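Local coordinates for protein globin III, extracellular (PDB 1X9F) that probably carries oxygen in the blood of the earthworm, as a haem-bearing globin subunit of the giant extracellular haemoglobin erythrocruorin, at residues C139-G142 with I143-I147. Residues are numbered along the deposited sequence; the frame is centred on the assembly and turned at random.
Sequences CLKG and ILTKI
The carbonyl oxygen of K141 is gripped twice by T145, one turn further along helix 133-148. The amide T145 N donates to K141 O at 2.9 Å, and the hydroxyl T145 OG1 donates to K141 O at 2.8 Å from the other face of the carbonyl plane, 37° above it. With OG1 anti to its own carbonyl carbon (chi1 -63°), the hydroxyl folds back over the preceding turn beside the aliphatic root of K141, whose extended chain runs the same way as T145. Neighbouring i to i+4 bonds continue the helix: L144 N to L140 O is short at 2.9 Å and nearly straight (167°), while I143 N to C139 O and K146 N to G142 O are longer. On the buried face L144 CD1 lies 4.4 Å from L140 CB. L140 packs on L120 and L124 of helix 110-127, and L144 reaches F113 and the haem. Replacing L144 by an alanine would probably open a gap between F113 and the porphyrin and leave the haem less firmly packed. K146, bent along its chain, passes CE 3.4 Å from G142 O and forms a salt bridge with D92, whereas C139 is tied to C7 by a disulfide. One helix thus presents a polar outer face and an apolar inner one, the amphipathic design by which the C-terminal helix of the globin fold lines the haem pocket.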
ATOM      1  N   CYS C 139     -34.157   7.035   1.291  1.00 20.13           N
ATOM      2  CA  CYS C 139     -34.347   7.788   0.056  1.00 22.00           C
ATOM      3  C   CYS C 139     -35.416   7.150  -0.840  1.00 22.08           C
ATOM      4  O   CYS C 139     -36.308   7.844  -1.332  1.00 24.67           O
ATOM      5  CB  CYS C 139     -33.014   7.989  -0.672  1.00 20.58           C
ATOM      6  SG  CYS C 139     -31.915   9.115   0.235  1.00 24.43           S
ATOM      7  N   LEU C 140     -35.347   5.834  -1.026  1.00 20.71           N
ATOM      8  CA  LEU C 140     -36.372   5.131  -1.801  1.00 24.23           C
ATOM      9  C   LEU C 140     -37.765   5.337  -1.225  1.00 24.34           C
ATOM     10  O   LEU C 140     -38.722   5.538  -1.971  1.00 23.04           O
ATOM     11  CB  LEU C 140     -36.067   3.634  -1.919  1.00 22.48           C
ATOM     12  CG  LEU C 140     -34.930   3.289  -2.881  1.00 26.67           C
ATOM     13  CD1 LEU C 140     -34.613   1.801  -2.833  1.00 18.93           C
ATOM     14  CD2 LEU C 140     -35.246   3.745  -4.310  1.00 27.87           C
ATOM     15  N   LYS C 141     -37.870   5.300   0.103  1.00 25.29           N
ATOM     16  CA  LYS C 141     -39.158   5.473   0.761  1.00 26.48           C
ATOM     17  C   LYS C 141     -39.789   6.829   0.461  1.00 26.28           C
ATOM     18  O   LYS C 141     -40.973   6.897   0.118  1.00 24.79           O
ATOM     19  CB  LYS C 141     -39.057   5.272   2.272  1.00 26.82           C
ATOM     20  CG  LYS C 141     -40.428   5.194   2.932  1.00 28.76           C
ATOM     21  CD  LYS C 141     -40.344   5.432   4.420  1.00 35.39           C
ATOM     22  CE  LYS C 141     -41.721   5.319   5.059  1.00 36.96           C
ATOM     23  NZ  LYS C 141     -41.680   5.629   6.512  1.00 39.85           N
ATOM     24  N   GLY C 142     -39.007   7.898   0.596  1.00 23.96           N
ATOM     25  CA  GLY C 142     -39.494   9.241   0.298  1.00 23.44           C
ATOM     26  C   GLY C 142     -40.017   9.354  -1.124  1.00 25.88           C
ATOM     27  O   GLY C 142     -41.065   9.962  -1.362  1.00 26.48           O
ATOM     28  N   ILE C 143     -39.289   8.756  -2.066  1.00 22.90           N
ATOM     29  CA  ILE C 143     -39.635   8.830  -3.491  1.00 23.95           C
ATOM     30  C   ILE C 143     -40.914   8.048  -3.809  1.00 25.82           C
ATOM     31  O   ILE C 143     -41.867   8.594  -4.380  1.00 24.88           O
ATOM     32  CB  ILE C 143     -38.444   8.329  -4.363  1.00 22.54           C
ATOM     33  CG1 ILE C 143     -37.254   9.293  -4.241  1.00 17.47           C
ATOM     34  CG2 ILE C 143     -38.872   8.164  -5.830  1.00 17.53           C
ATOM     35  CD1 ILE C 143     -35.942   8.741  -4.785  1.00 21.69           C
ATOM     36  N   LEU C 144     -40.906   6.762  -3.440  1.00 26.94           N
ATOM     37  CA  LEU C 144     -42.054   5.861  -3.583  1.00 25.75           C
ATOM     38  C   LEU C 144     -43.322   6.370  -2.920  1.00 25.97           C
ATOM     39  O   LEU C 144     -44.413   6.207  -3.467  1.00 26.87           O
ATOM     40  CB  LEU C 144     -41.713   4.481  -3.012  1.00 23.95           C
ATOM     41  CG  LEU C 144     -40.615   3.742  -3.790  1.00 25.93           C
ATOM     42  CD1 LEU C 144     -40.161   2.530  -3.001  1.00 26.46           C
ATOM     43  CD2 LEU C 144     -41.101   3.326  -5.180  1.00 19.81           C
ATOM     44  N   THR C 145     -43.183   6.975  -1.744  1.00 25.34           N
ATOM     45  CA  THR C 145     -44.325   7.561  -1.052  1.00 26.27           C
ATOM     46  C   THR C 145     -44.903   8.743  -1.827  1.00 27.43           C
ATOM     47  O   THR C 145     -46.122   8.882  -1.918  1.00 28.56           O
ATOM     48  CB  THR C 145     -43.937   7.989   0.374  1.00 27.59           C
ATOM     49  OG1 THR C 145     -43.563   6.833   1.137  1.00 28.52           O
ATOM     50  CG2 THR C 145     -45.153   8.525   1.139  1.00 24.19           C
ATOM     51  N   LYS C 146     -44.037   9.584  -2.390  1.00 28.50           N
ATOM     52  CA  LYS C 146     -44.493  10.766  -3.120  1.00 29.06           C
ATOM     53  C   LYS C 146     -45.210  10.396  -4.426  1.00 30.50           C
ATOM     54  O   LYS C 146     -46.260  10.960  -4.734  1.00 33.14           O
ATOM     55  CB  LYS C 146     -43.320  11.712  -3.386  1.00 29.53           C
ATOM     56  CG  LYS C 146     -43.508  13.143  -2.871  1.00 34.82           C
ATOM     57  CD  LYS C 146     -43.236  13.273  -1.353  1.00 45.75           C
ATOM     58  CE  LYS C 146     -41.730  13.271  -1.014  1.00 43.16           C
ATOM     59  NZ  LYS C 146     -41.030  14.556  -1.303  1.00 33.39           N
ATOM     60  N   ILE C 147     -44.649   9.451  -5.181  1.00 31.56           N
ATOM     61  CA  ILE C 147     -45.280   8.985  -6.417  1.00 29.59           C
ATOM     62  C   ILE C 147     -46.628   8.312  -6.141  1.00 33.05           C
ATOM     63  O   ILE C 147     -47.563   8.444  -6.932  1.00 35.16           O
ATOM     64  CB  ILE C 147     -44.340   8.033  -7.193  1.00 28.28           C
ATOM     65  CG1 ILE C 147     -43.024   8.746  -7.520  1.00 29.06           C
ATOM     66  CG2 ILE C 147     -44.993   7.554  -8.489  1.00 21.86           C
ATOM     67  CD1 ILE C 147     -41.899   7.825  -7.970  1.00 26.84           C
TER